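Local coordinates for protein alpha-galactosidase 1 (Saccharomyces cerevisiae, PDB 3LRK) that hydrolyses terminal, non-reducing alpha-D-galactose residues from alpha-D-galactosides such as galactose oligosaccharides, galactomannans and galactolipids, working as a secreted, glycosylated homotetramer of glycoside hydrolase family 27, at residues 47-52 and 69-74; 53-58 and 294-299; 101-104 and 109-112; 302-307 and 408-413. The protein carries 1 engineered substitution. All blocks are in the same frame, centred on the assembly; numbering follows the deposited sequence.

Contact 1 (47-52 and 69-74); sequences QLLLDT and IILDDC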
loop_
_atom_site.group_PDB
_atom_site.type_symbol
_atom_site.label_atom_id
_atom_site.label_comp_id
_atom_site.label_asym_id
_atom_site.label_seq_id
_atom_site.Cartn_x
_atom_site.Cartn_y
_atom_site.Cartn_z
ATOM N N GLN A 47 -29.662 -35.821 -7.075
ATOM C CA GLN A 47 -30.028 -36.628 -5.906
ATOM C C GLN A 47 -29.506 -36.056 -4.593
ATOM O O GLN A 47 -30.263 -35.961 -3.624
ATOM C CB GLN A 47 -29.568 -38.080 -6.072
ATOM C CG GLN A 47 -30.370 -39.064 -5.222
ATOM C CD GLN A 47 -31.832 -39.097 -5.628
ATOM O OE1 GLN A 47 -32.153 -39.204 -6.811
ATOM N NE2 GLN A 47 -32.725 -39.002 -4.649
ATOM N N LEU A 48 -28.224 -35.676 -4.564
ATOM C CA LEU A 48 -27.625 -35.007 -3.397
ATOM C C LEU A 48 -28.434 -33.789 -3.003
ATOM O O LEU A 48 -28.768 -33.595 -1.830
ATOM C CB LEU A 48 -26.170 -34.551 -3.676
ATOM C CG LEU A 48 -25.669 -33.368 -2.806
ATOM C CD1 LEU A 48 -25.312 -33.800 -1.375
ATOM C CD2 LEU A 48 -24.510 -32.588 -3.431
ATOM N N LEU A 49 -28.732 -32.964 -3.998
ATOM C CA LEU A 49 -29.368 -31.687 -3.772
ATOM C C LEU A 49 -30.764 -31.874 -3.193
ATOM O O LEU A 49 -31.144 -31.194 -2.240
ATOM C CB LEU A 49 -29.429 -30.923 -5.093
ATOM C CG LEU A 49 -28.743 -29.559 -5.204
ATOM C CD1 LEU A 49 -27.423 -29.474 -4.434
ATOM C CD2 LEU A 49 -28.534 -29.264 -6.673
ATOM N N LEU A 50 -31.522 -32.809 -3.762
ATOM C CA LEU A 50 -32.903 -33.036 -3.334
ATOM C C LEU A 50 -33.003 -33.775 -1.993
ATOM O O LEU A 50 -33.878 -33.462 -1.189
ATOM C CB LEU A 50 -33.711 -33.738 -4.434
ATOM C CG LEU A 50 -33.766 -32.990 -5.781
ATOM C CD1 LEU A 50 -34.665 -33.701 -6.777
ATOM C CD2 LEU A 50 -34.179 -31.517 -5.634
ATOM N N ASP A 51 -32.119 -34.753 -1.766
ATOM C CA ASP A 51 -31.993 -35.419 -0.448
ATOM C C ASP A 51 -31.666 -34.435 0.671
ATOM O O ASP A 51 -32.260 -34.489 1.746
ATOM C CB ASP A 51 -30.913 -36.500 -0.467
ATOM C CG ASP A 51 -31.331 -37.745 -1.231
ATOM O OD1 ASP A 51 -32.493 -37.829 -1.690
ATOM O OD2 ASP A 51 -30.466 -38.640 -1.380
ATOM N N THR A 52 -30.717 -33.537 0.411
ATOM C CA THR A 52 -30.356 -32.489 1.371
ATOM C C THR A 52 -31.528 -31.550 1.625
ATOM O O THR A 52 -31.839 -31.241 2.769
ATOM C CB THR A 52 -29.150 -31.664 0.881
ATOM O OG1 THR A 52 -27.962 -32.450 0.994
ATOM C CG2 THR A 52 -28.980 -30.393 1.713
ATOM N N ILE A 69 -31.112 -23.218 -1.460
ATOM C CA ILE A 69 -30.317 -24.425 -1.705
ATOM C C ILE A 69 -29.323 -24.089 -2.810
ATOM O O ILE A 69 -29.693 -23.984 -4.001
ATOM C CB ILE A 69 -31.214 -25.638 -2.121
ATOM C CG1 ILE A 69 -32.265 -25.938 -1.036
ATOM C CG2 ILE A 69 -30.354 -26.878 -2.442
ATOM C CD1 ILE A 69 -31.674 -26.253 0.369
ATOM N N ILE A 70 -28.071 -23.886 -2.410
ATOM C CA ILE A 70 -27.064 -23.351 -3.324
ATOM C C ILE A 70 -26.100 -24.431 -3.804
ATOM O O ILE A 70 -25.266 -24.925 -3.046
ATOM C CB ILE A 70 -26.263 -22.175 -2.705
ATOM C CG1 ILE A 70 -27.200 -21.103 -2.136
ATOM C CG2 ILE A 70 -25.308 -21.571 -3.750
ATOM C CD1 ILE A 70 -26.558 -20.258 -1.016
ATOM N N LEU A 71 -26.244 -24.781 -5.077
ATOM C CA LEU A 71 -25.354 -25.702 -5.762
ATOM C C LEU A 71 -24.099 -24.919 -6.131
ATOM O O LEU A 71 -24.188 -23.875 -6.788
ATOM C CB LEU A 71 -26.022 -26.246 -7.025
ATOM C CG LEU A 71 -25.190 -27.128 -7.976
ATOM C CD1 LEU A 71 -24.837 -28.467 -7.346
ATOM C CD2 LEU A 71 -25.904 -27.315 -9.293
ATOM N N ASP A 72 -22.947 -25.428 -5.707
ATOM C CA ASP A 72 -21.665 -24.748 -5.907
ATOM C C ASP A 72 -20.992 -25.211 -7.214
ATOM O O ASP A 72 -21.674 -25.463 -8.203
ATOM C CB ASP A 72 -20.776 -24.957 -4.665
ATOM C CG ASP A 72 -19.824 -23.785 -4.407
ATOM O OD1 ASP A 72 -20.216 -22.806 -3.736
ATOM O OD2 ASP A 72 -18.667 -23.856 -4.870
ATOM N N ASP A 73 -19.661 -25.295 -7.214
ATOM C CA ASP A 73 -18.834 -25.547 -8.406
ATOM C C ASP A 73 -19.027 -26.972 -8.964
ATOM O O ASP A 73 -19.725 -27.789 -8.361
ATOM C CB ASP A 73 -17.361 -25.324 -8.014
ATOM C CG ASP A 73 -16.459 -24.882 -9.181
ATOM O OD1 ASP A 73 -16.792 -25.049 -10.381
ATOM O OD2 ASP A 73 -15.376 -24.343 -8.872
ATOM N N CYS A 74 -18.403 -27.252 -10.117
ATOM C CA CYS A 74 -18.281 -28.614 -10.698
ATOM C C CYS A 74 -19.573 -29.240 -11.225
ATOM O O CYS A 74 -19.730 -30.476 -11.226
ATOM C CB CYS A 74 -17.621 -29.586 -9.709
ATOM S SG CYS A 74 -16.473 -28.836 -8.553
#

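Contact 2 (53-58 and 294-299); sequences ADRISD and ANVNNL. With NAG (2-acetamido-2-deoxy-beta-D-glucopyranose), chain B.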
loop_
_atom_site.group_PDB
_atom_site.type_symbol
_atom_site.label_atom_id
_atom_site.label_comp_id
_atom_site.label_asym_id
_atom_site.label_seq_id
_atom_site.Cartn_x
_atom_site.Cartn_y
_atom_site.Cartn_z
ATOM N N ALA A 53 -32.164 -31.100 0.546
ATOM C CA ALA A 53 -33.289 -30.196 0.639
ATOM C C ALA A 53 -34.429 -30.831 1.436
ATOM O O ALA A 53 -35.039 -30.164 2.262
ATOM C CB ALA A 53 -33.762 -29.789 -0.749
ATOM N N ASP A 54 -34.706 -32.114 1.183
ATOM C CA ASP A 54 -35.726 -32.858 1.942
ATOM C C ASP A 54 -35.399 -32.846 3.430
ATOM O O ASP A 54 -36.279 -32.610 4.260
ATOM C CB ASP A 54 -35.834 -34.312 1.454
ATOM C CG ASP A 54 -36.598 -34.452 0.138
ATOM O OD1 ASP A 54 -37.151 -33.461 -0.386
ATOM O OD2 ASP A 54 -36.656 -35.582 -0.374
ATOM N N ARG A 55 -34.130 -33.099 3.752
ATOM C CA ARG A 55 -33.634 -33.108 5.133
ATOM C C ARG A 55 -33.743 -31.730 5.786
ATOM O O ARG A 55 -34.172 -31.630 6.926
ATOM C CB ARG A 55 -32.190 -33.626 5.175
ATOM C CG ARG A 55 -31.488 -33.592 6.539
ATOM C CD ARG A 55 -32.034 -34.629 7.515
ATOM N NE ARG A 55 -31.053 -34.981 8.546
ATOM C CZ ARG A 55 -31.301 -35.761 9.600
ATOM N NH1 ARG A 55 -32.513 -36.273 9.805
ATOM N NH2 ARG A 55 -30.329 -36.023 10.462
ATOM N N ILE A 56 -33.376 -30.671 5.058
ATOM C CA ILE A 56 -33.467 -29.300 5.590
ATOM C C ILE A 56 -34.922 -28.904 5.848
ATOM O O ILE A 56 -35.231 -28.250 6.846
ATOM C CB ILE A 56 -32.734 -28.273 4.671
ATOM C CG1 ILE A 56 -31.220 -28.532 4.724
ATOM C CG2 ILE A 56 -33.052 -26.824 5.075
ATOM C CD1 ILE A 56 -30.397 -27.669 3.798
ATOM N N SER A 57 -35.807 -29.309 4.942
ATOM C CA SER A 57 -37.243 -29.160 5.152
ATOM C C SER A 57 -37.710 -29.921 6.409
ATOM O O SER A 57 -38.335 -29.330 7.302
ATOM C CB SER A 57 -38.019 -29.629 3.913
ATOM O OG SER A 57 -39.386 -29.277 4.015
ATOM N N ASP A 58 -37.393 -31.216 6.476
ATOM C CA ASP A 58 -37.896 -32.088 7.558
ATOM C C ASP A 58 -37.367 -31.695 8.940
ATOM O O ASP A 58 -38.086 -31.824 9.938
ATOM C CB ASP A 58 -37.616 -33.570 7.269
ATOM C CG ASP A 58 -38.396 -34.099 6.079
ATOM O OD1 ASP A 58 -39.427 -33.495 5.695
ATOM O OD2 ASP A 58 -37.976 -35.138 5.520
ATOM N N ALA A 294 -22.438 -27.229 6.926
ATOM C CA ALA A 294 -22.469 -28.621 7.376
ATOM C C ALA A 294 -23.165 -29.564 6.384
ATOM O O ALA A 294 -23.899 -29.124 5.490
ATOM C CB ALA A 294 -23.131 -28.701 8.744
ATOM N N ASN A 295 -22.891 -30.861 6.525
ATOM C CA ASN A 295 -23.683 -31.903 5.869
ATOM C C ASN A 295 -24.883 -32.155 6.766
ATOM O O ASN A 295 -24.725 -32.659 7.884
ATOM C CB ASN A 295 -22.863 -33.192 5.701
ATOM C CG ASN A 295 -23.666 -34.341 5.074
ATOM O OD1 ASN A 295 -24.857 -34.213 4.782
ATOM N ND2 ASN A 295 -22.997 -35.467 4.852
ATOM N N VAL A 296 -26.071 -31.788 6.297
ATOM C CA VAL A 296 -27.273 -31.862 7.136
ATOM C C VAL A 296 -27.711 -33.311 7.420
ATOM O O VAL A 296 -28.437 -33.564 8.383
ATOM C CB VAL A 296 -28.453 -31.002 6.585
ATOM C CG1 VAL A 296 -28.097 -29.506 6.614
ATOM C CG2 VAL A 296 -28.855 -31.440 5.181
ATOM N N ASN A 297 -27.255 -34.244 6.585
ATOM C CA ASN A 297 -27.498 -35.678 6.795
ATOM C C ASN A 297 -26.375 -36.324 7.608
ATOM O O ASN A 297 -26.363 -37.535 7.830
ATOM C CB ASN A 297 -27.694 -36.403 5.457
ATOM C CG ASN A 297 -29.046 -36.106 4.820
ATOM O OD1 ASN A 297 -29.122 -35.398 3.815
ATOM N ND2 ASN A 297 -30.123 -36.650 5.402
ATOM N N ASN A 298 -25.430 -35.497 8.043
ATOM C CA ASN A 298 -24.344 -35.927 8.899
ATOM C C ASN A 298 -24.022 -34.779 9.853
ATOM O O ASN A 298 -22.880 -34.314 9.950
ATOM C CB ASN A 298 -23.127 -36.310 8.047
ATOM C CG ASN A 298 -22.131 -37.163 8.796
ATOM O OD1 ASN A 298 -22.387 -37.602 9.920
ATOM N ND2 ASN A 298 -20.986 -37.417 8.171
ATOM N N LEU A 299 -25.067 -34.313 10.531
ATOM C CA LEU A 299 -25.000 -33.161 11.407
ATOM C C LEU A 299 -25.227 -33.620 12.847
ATOM O O LEU A 299 -26.227 -34.295 13.134
ATOM C CB LEU A 299 -26.070 -32.143 10.994
ATOM C CG LEU A 299 -26.257 -30.855 11.805
ATOM C CD1 LEU A 299 -25.032 -29.950 11.690
ATOM C CD2 LEU A 299 -27.499 -30.122 11.344
HETATM C C1 NAG B . -17.530 -37.349 12.209
HETATM C C2 NAG B . -17.795 -37.857 10.786
HETATM C C3 NAG B . -19.110 -38.643 10.679
HETATM C C4 NAG B . -19.218 -39.719 11.760
HETATM C C5 NAG B . -18.842 -39.158 13.138
HETATM C C6 NAG B . -18.740 -40.277 14.172
HETATM C C7 NAG B . -17.057 -36.872 8.682
HETATM C C8 NAG B . -17.259 -35.776 7.676
HETATM N N2 NAG B . -17.761 -36.776 9.810
HETATM O O3 NAG B . -19.206 -39.256 9.412
HETATM O O4 NAG B . -20.531 -40.243 11.776
HETATM O O5 NAG B . -17.606 -38.453 13.101
HETATM O O6 NAG B . -19.828 -40.183 15.064
HETATM O O7 NAG B . -16.278 -37.798 8.445
HETATM O O HOH W 1 -27.427 -35.968 11.087
#

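Contact 3 (101-104 and 109-112); sequences DHLH and LFGM. With NA (sodium ion), chain K; NAG (2-acetamido-2-deoxy-beta-D-glucopyranose), chain D.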
loop_
_atom_site.group_PDB
_atom_site.type_symbol
_atom_site.label_atom_id
_atom_site.label_comp_id
_atom_site.label_asym_id
_atom_site.label_seq_id
_atom_site.Cartn_x
_atom_site.Cartn_y
_atom_site.Cartn_z
ATOM N N ASP A 101 -37.452 -26.909 -10.162
ATOM C CA ASP A 101 -38.899 -27.200 -10.059
ATOM C C ASP A 101 -39.221 -28.008 -8.810
ATOM O O ASP A 101 -40.176 -27.695 -8.084
ATOM C CB ASP A 101 -39.381 -27.950 -11.306
ATOM C CG ASP A 101 -39.300 -27.110 -12.569
ATOM O OD1 ASP A 101 -39.235 -25.866 -12.479
ATOM O OD2 ASP A 101 -39.293 -27.701 -13.663
ATOM N N HIS A 102 -38.423 -29.051 -8.568
ATOM C CA HIS A 102 -38.497 -29.834 -7.321
ATOM C C HIS A 102 -38.278 -28.971 -6.085
ATOM O O HIS A 102 -39.011 -29.086 -5.093
ATOM C CB HIS A 102 -37.453 -30.950 -7.336
ATOM C CG HIS A 102 -37.917 -32.209 -7.986
ATOM N ND1 HIS A 102 -39.042 -32.884 -7.568
ATOM C CD2 HIS A 102 -37.398 -32.934 -9.005
ATOM C CE1 HIS A 102 -39.204 -33.967 -8.305
ATOM N NE2 HIS A 102 -38.217 -34.023 -9.179
ATOM N N LEU A 103 -37.267 -28.101 -6.140
ATOM C CA LEU A 103 -37.004 -27.180 -5.035
ATOM C C LEU A 103 -38.176 -26.225 -4.795
ATOM O O LEU A 103 -38.645 -26.096 -3.664
ATOM C CB LEU A 103 -35.672 -26.425 -5.228
ATOM C CG LEU A 103 -34.419 -27.322 -5.170
ATOM C CD1 LEU A 103 -33.143 -26.563 -5.561
ATOM C CD2 LEU A 103 -34.252 -27.955 -3.794
ATOM N N HIS A 104 -38.657 -25.583 -5.860
ATOM C CA HIS A 104 -39.768 -24.637 -5.758
ATOM C C HIS A 104 -41.051 -25.308 -5.254
ATOM O O HIS A 104 -41.815 -24.708 -4.497
ATOM C CB HIS A 104 -40.016 -23.946 -7.107
ATOM C CG HIS A 104 -38.872 -23.081 -7.556
ATOM N ND1 HIS A 104 -38.621 -22.806 -8.884
ATOM C CD2 HIS A 104 -37.901 -22.453 -6.852
ATOM C CE1 HIS A 104 -37.555 -22.030 -8.978
ATOM N NE2 HIS A 104 -37.101 -21.799 -7.758
ATOM N N LEU A 109 -35.763 -22.031 -2.585
ATOM C CA LEU A 109 -35.210 -21.259 -3.681
ATOM C C LEU A 109 -33.894 -21.918 -4.136
ATOM O O LEU A 109 -33.208 -22.545 -3.330
ATOM C CB LEU A 109 -35.004 -19.796 -3.259
ATOM C CG LEU A 109 -36.312 -19.020 -3.002
ATOM C CD1 LEU A 109 -36.018 -17.571 -2.539
ATOM C CD2 LEU A 109 -37.214 -19.027 -4.266
ATOM N N PHE A 110 -33.567 -21.777 -5.418
ATOM C CA PHE A 110 -32.449 -22.507 -6.034
ATOM C C PHE A 110 -31.296 -21.552 -6.367
ATOM O O PHE A 110 -31.489 -20.559 -7.071
ATOM C CB PHE A 110 -32.948 -23.224 -7.297
ATOM C CG PHE A 110 -31.894 -24.058 -8.014
ATOM C CD1 PHE A 110 -30.907 -24.748 -7.306
ATOM C CD2 PHE A 110 -31.929 -24.180 -9.397
ATOM C CE1 PHE A 110 -29.954 -25.526 -7.967
ATOM C CE2 PHE A 110 -30.976 -24.965 -10.074
ATOM C CZ PHE A 110 -29.993 -25.636 -9.346
ATOM N N GLY A 111 -30.118 -21.858 -5.831
ATOM C CA GLY A 111 -28.901 -21.109 -6.130
ATOM C C GLY A 111 -27.947 -21.914 -6.997
ATOM O O GLY A 111 -27.859 -23.144 -6.878
ATOM N N MET A 112 -27.252 -21.215 -7.889
ATOM C CA MET A 112 -26.218 -21.816 -8.738
ATOM C C MET A 112 -24.927 -21.002 -8.664
ATOM O O MET A 112 -24.868 -19.985 -7.975
ATOM C CB MET A 112 -26.710 -21.996 -10.181
ATOM C CG MET A 112 -27.543 -23.275 -10.351
ATOM S SD MET A 112 -27.864 -23.796 -12.036
ATOM C CE MET A 112 -26.278 -24.490 -12.478
HETATM NA NA NA K . -37.967 -35.377 -11.014
HETATM C C1 NAG D . -44.388 -28.923 -9.362
HETATM C C2 NAG D . -44.312 -30.106 -10.322
HETATM C C3 NAG D . -45.112 -29.806 -11.592
HETATM C C4 NAG D . -46.543 -29.364 -11.264
HETATM C C5 NAG D . -46.554 -28.313 -10.154
HETATM C C6 NAG D . -47.967 -28.088 -9.623
HETATM C C7 NAG D . -42.220 -31.344 -9.961
HETATM C C8 NAG D . -40.879 -31.704 -10.528
HETATM N N2 NAG D . -42.935 -30.446 -10.647
HETATM O O3 NAG D . -45.140 -30.945 -12.423
HETATM O O4 NAG D . -47.167 -28.842 -12.426
HETATM O O5 NAG D . -45.751 -28.698 -9.049
HETATM O O6 NAG D . -47.967 -26.812 -9.022
HETATM O O7 NAG D . -42.609 -31.860 -8.912
#

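Contact 4 (302-307 and 408-413); sequences SSYSIY and AILGRN. With NAG (2-acetamido-2-deoxy-beta-D-glucopyranose), chain F.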
loop_
_atom_site.group_PDB
_atom_site.type_symbol
_atom_site.label_atom_id
_atom_site.label_comp_id
_atom_site.label_asym_id
_atom_site.label_seq_id
_atom_site.Cartn_x
_atom_site.Cartn_y
_atom_site.Cartn_z
ATOM N N SER A 302 -25.462 -30.945 18.878
ATOM C CA SER A 302 -25.120 -29.607 19.375
ATOM C C SER A 302 -25.093 -28.580 18.245
ATOM O O SER A 302 -25.491 -27.424 18.435
ATOM C CB SER A 302 -23.797 -29.596 20.145
ATOM O OG SER A 302 -22.691 -30.013 19.348
ATOM N N SER A 303 -24.615 -29.006 17.078
ATOM C CA SER A 303 -24.529 -28.117 15.915
ATOM C C SER A 303 -25.914 -27.793 15.369
ATOM O O SER A 303 -26.211 -26.636 15.052
ATOM C CB SER A 303 -23.635 -28.729 14.840
ATOM O OG SER A 303 -22.315 -28.889 15.328
ATOM N N TYR A 304 -26.768 -28.812 15.278
ATOM C CA TYR A 304 -28.168 -28.626 14.888
ATOM C C TYR A 304 -28.897 -27.591 15.752
ATOM O O TYR A 304 -29.592 -26.737 15.223
ATOM C CB TYR A 304 -28.918 -29.970 14.883
ATOM C CG TYR A 304 -30.407 -29.877 14.618
ATOM C CD1 TYR A 304 -30.914 -29.274 13.451
ATOM C CD2 TYR A 304 -31.319 -30.433 15.516
ATOM C CE1 TYR A 304 -32.295 -29.206 13.221
ATOM C CE2 TYR A 304 -32.672 -30.370 15.293
ATOM C CZ TYR A 304 -33.165 -29.769 14.154
ATOM O OH TYR A 304 -34.541 -29.734 13.981
ATOM N N SER A 305 -28.734 -27.653 17.073
ATOM C CA SER A 305 -29.442 -26.698 17.936
ATOM C C SER A 305 -28.837 -25.288 17.884
ATOM O O SER A 305 -29.494 -24.310 18.250
ATOM C CB SER A 305 -29.529 -27.194 19.377
ATOM O OG SER A 305 -28.254 -27.287 19.954
ATOM N N ILE A 306 -27.586 -25.191 17.437
ATOM C CA ILE A 306 -26.993 -23.879 17.158
ATOM C C ILE A 306 -27.689 -23.252 15.932
ATOM O O ILE A 306 -28.218 -22.131 16.014
ATOM C CB ILE A 306 -25.446 -23.959 17.037
ATOM C CG1 ILE A 306 -24.844 -24.161 18.436
ATOM C CG2 ILE A 306 -24.865 -22.680 16.385
ATOM C CD1 ILE A 306 -23.438 -24.682 18.453
ATOM N N TYR A 307 -27.739 -23.997 14.824
ATOM C CA TYR A 307 -28.418 -23.533 13.602
ATOM C C TYR A 307 -29.897 -23.214 13.820
ATOM O O TYR A 307 -30.485 -22.448 13.064
ATOM C CB TYR A 307 -28.337 -24.589 12.504
ATOM C CG TYR A 307 -27.022 -24.649 11.763
ATOM C CD1 TYR A 307 -26.290 -25.835 11.716
ATOM C CD2 TYR A 307 -26.521 -23.525 11.086
ATOM C CE1 TYR A 307 -25.075 -25.909 11.019
ATOM C CE2 TYR A 307 -25.307 -23.587 10.390
ATOM C CZ TYR A 307 -24.595 -24.776 10.363
ATOM O OH TYR A 307 -23.405 -24.828 9.680
ATOM N N ALA A 408 -32.940 -36.722 19.075
ATOM C CA ALA A 408 -34.213 -37.346 18.708
ATOM C C ALA A 408 -34.707 -36.877 17.343
ATOM O O ALA A 408 -35.095 -37.698 16.507
ATOM C CB ALA A 408 -35.271 -37.081 19.776
ATOM N N ILE A 409 -34.694 -35.560 17.120
ATOM C CA ILE A 409 -35.145 -34.994 15.840
ATOM C C ILE A 409 -34.264 -35.487 14.686
ATOM O O ILE A 409 -34.779 -35.935 13.661
ATOM C CB ILE A 409 -35.201 -33.447 15.856
ATOM C CG1 ILE A 409 -36.306 -32.957 16.806
ATOM C CG2 ILE A 409 -35.446 -32.903 14.436
ATOM C CD1 ILE A 409 -36.124 -31.524 17.290
ATOM N N LEU A 410 -32.945 -35.416 14.868
ATOM C CA LEU A 410 -32.001 -35.866 13.837
ATOM C C LEU A 410 -32.115 -37.354 13.510
ATOM O O LEU A 410 -31.884 -37.756 12.368
ATOM C CB LEU A 410 -30.560 -35.541 14.229
ATOM C CG LEU A 410 -30.169 -34.061 14.241
ATOM C CD1 LEU A 410 -28.908 -33.886 15.062
ATOM C CD2 LEU A 410 -30.013 -33.493 12.828
ATOM N N GLY A 411 -32.460 -38.158 14.516
ATOM C CA GLY A 411 -32.629 -39.608 14.344
ATOM C C GLY A 411 -34.004 -40.010 13.838
ATOM O O GLY A 411 -34.323 -41.206 13.771
ATOM N N ARG A 412 -34.809 -39.005 13.484
ATOM C CA ARG A 412 -36.175 -39.169 12.964
ATOM C C ARG A 412 -37.128 -39.870 13.945
ATOM O O ARG A 412 -38.061 -40.562 13.538
ATOM C CB ARG A 412 -36.179 -39.866 11.593
ATOM C CG ARG A 412 -35.243 -39.246 10.566
ATOM C CD ARG A 412 -35.016 -40.190 9.400
ATOM N NE ARG A 412 -33.616 -40.196 8.976
ATOM C CZ ARG A 412 -33.096 -39.382 8.061
ATOM N NH1 ARG A 412 -33.855 -38.480 7.449
ATOM N NH2 ARG A 412 -31.808 -39.475 7.757
ATOM N N ASN A 413 -36.889 -39.675 15.237
ATOM C CA ASN A 413 -37.770 -40.201 16.270
ATOM C C ASN A 413 -38.732 -39.136 16.805
ATOM O O ASN A 413 -39.795 -39.462 17.346
ATOM C CB ASN A 413 -36.951 -40.851 17.394
ATOM C CG ASN A 413 -36.314 -42.173 16.961
ATOM O OD1 ASN A 413 -37.006 -43.108 16.541
ATOM N ND2 ASN A 413 -34.989 -42.255 17.066
HETATM C C1 NAG F . -24.128 -31.015 23.781
HETATM C C2 NAG F . -23.652 -30.477 25.139
HETATM C C3 NAG F . -22.338 -29.699 25.032
HETATM C C4 NAG F . -21.294 -30.417 24.179
HETATM C C5 NAG F . -21.905 -30.950 22.886
HETATM C C6 NAG F . -20.891 -31.791 22.112
HETATM C C7 NAG F . -25.372 -30.123 26.816
HETATM C C8 NAG F . -26.867 -30.210 26.640
HETATM N N2 NAG F . -24.672 -29.661 25.778
HETATM O O3 NAG F . -21.787 -29.517 26.319
HETATM O O4 NAG F . -20.226 -29.534 23.899
HETATM O O5 NAG F . -23.057 -31.728 23.177
HETATM O O6 NAG F . -21.448 -32.211 20.889
HETATM O O7 NAG F . -24.846 -30.479 27.875
#

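Contact 1 (47-52 and 69-74)
Leu49, Leu71 and Ile69 make up the apolar part of this buried contact. CD2 of Leu49 lies 3.8 Å from CD1 of Leu71 and 3.9 Å from CB of Leu71, so one methyl of the helix covers the root and one branch of the other leucine. The two leucine side chains cross at about a right angle. Leu71 has CG anti to the backbone N (chi1 174°). The second methyl of the helix residue, Leu49 CD1, is 4.0 Å from Leu71 CD1. Ile69 contributes its CG2 branch, 4.2 Å from CG of Leu49, and these two side chains run past each other in opposite senses.

In the TIM barrel of this family, helix 46-58 lies between strands 32-35 and 68-70 in sequence and packs on the outside of the parallel sheet. Trp34 and Val99 also touch Leu49.

No hydrogen bond crosses between 47-52 and 69-74; polar groups pair within their own segment or with residues elsewhere. On the helix, Gln47 NE2 donates to Asp51 OD1 at 3.2 Å, reaching it from above the carboxylate plane. Beyond the strand, Cys74 N donates to Asp73 OD1 at 2.7 Å, from the anti side but tilted out of the carboxylate plane. Asp72 and Asp73 are substrate-binding residues; Asp72 OD1 also forms a salt bridge with Lys147, another substrate-binding residue, while Cys74 is disulfide-bonded to Cys42.

Contact 2 (53-58 and 294-299)
On the outside of the TIM barrel, the helix 46-58 that follows the first strand (32-35) meets the loop that follows the eighth (290-292). Arg55 NE donates to Val296 O at 3.0 Å with an N-H...O angle of 170°. The oxygen lies near the guanidinium plane, but the donor stands 38° above the carbonyl plane. The Arg55 chain bends at chi2, and its aliphatic part also passes the loop: CG is 3.7 Å from Val296 CG2, and CD is 3.5 Å from Asn297 ND2. The Asn297 amide plane lies only 9° from that of the guanidinium. Beside it, Val296 CG2 meets Ile56 CG1 at 3.8 Å, the two side chains crossing at about a right angle.

An Asx turn, Asn297 N to Asn295 OD1 at 3.0 Å, shapes the loop. Farther along, Asn298 ND2 donates to O3 of an N-acetylglucosamine at 2.8 Å. Water 1 accepts from both Arg55 NH2 and Leu299 N. With Leu410 O accepting from NH2 as well, NE and NH2 donate to two backbone carbonyls and a water, whose dipoles probably offset part of the positive charge, although Arg412 brings a second one close to NH1.

Contact 3 (101-104 and 109-112)
Leu103 and Phe110 form the tight, buried part of the contact. One methyl does the work: CD1 of Leu103 reaches CD1 of Phe110 at 3.4 Å and CG of Phe110 at 3.7 Å, approaching the ring at a slant. CB of Phe110 lies 3.8 Å from the same methyl, so the leucine tip touches both the root and the near side of the ring.

The partly exposed side is looser. His104 CD2 stays 4.3 Å from both CA and CD2 of Leu109, with CA lying near the plane of the imidazole at its edge. The polar end of His104 turns to a third residue: NE2 is hydrogen-bonded to Asp144 OD2, which also accepts from Phe110 N, so one carboxylate oxygen joins helix and strand.

On the helix, His102 NE2 binds a sodium ion at 2.3 Å, a site shared with His98. The acetamido methyl C8 of an N-acetylglucosamine sits 3.6 Å above the His102 ring, over its centre. Helix 96-105 leads through a short loop into strand 109-115, which pairs in parallel with strand 68-70; this helix-to-strand return is the repeating step of a TIM barrel.

Contact 4 (302-307 and 408-413)
Tyr304 reaches across from helix 301-307 to the end of helix 403-410. At its root, CB lies 3.9 Å from CD1 of Leu410. A chi1 of 175° swings the ring away from the backbone N and toward the second helix: CG is 4.1 Å from Leu410 CD2, which sits over one face, offset toward the rim, and CD2 of the ring is 4.0 Å from Leu410 CG. Farther out, CE2 meets Ile409 CG2 at 3.9 Å, the two side chains crossing at about a right angle. At the tip, OH comes within 3.3 Å of that same methyl.

Past Leu410 the helix stops in a Schellman motif, with Asn413 N bonded to Ala408 O at 3.0 Å, Arg412 N to Ile409 O at 3.1 Å, and Arg412 at positive phi (61°). At the start of the other segment, Ser302 OG and O6 of an N-acetylglucosamine are hydrogen-bonded. Between these two helices the contact is apolar, and the tyrosine hydroxyl, which has no polar partner across it, is hydrogen-bonded to Leu59 O.

Overall arrangement
Contacts 1 and 2 share helix 46-58, one turned to strand 68-70 and the other to the loop after strand 290-292; they meet where Thr52 packs on Val296. Contact 3 joins contact 1 through the sheet, since strands 68-70 and 109-115 pair by backbone hydrogen bonds, and it touches contact 2 where Leu103 packs on Ala53. Contacts 1, 2 and 4 are buried and contact 3 partly so, with sugars bound at the borders of 2, 3 and 4. Contact 1 is purely apolar across its interface. Contact 2 adds the guanidinium of Arg55, whose NH2 is also hydrogen-bonded to Leu410 O of contact 4. Contact 4 alone joins the barrel to the C-terminal beta-sandwich domain.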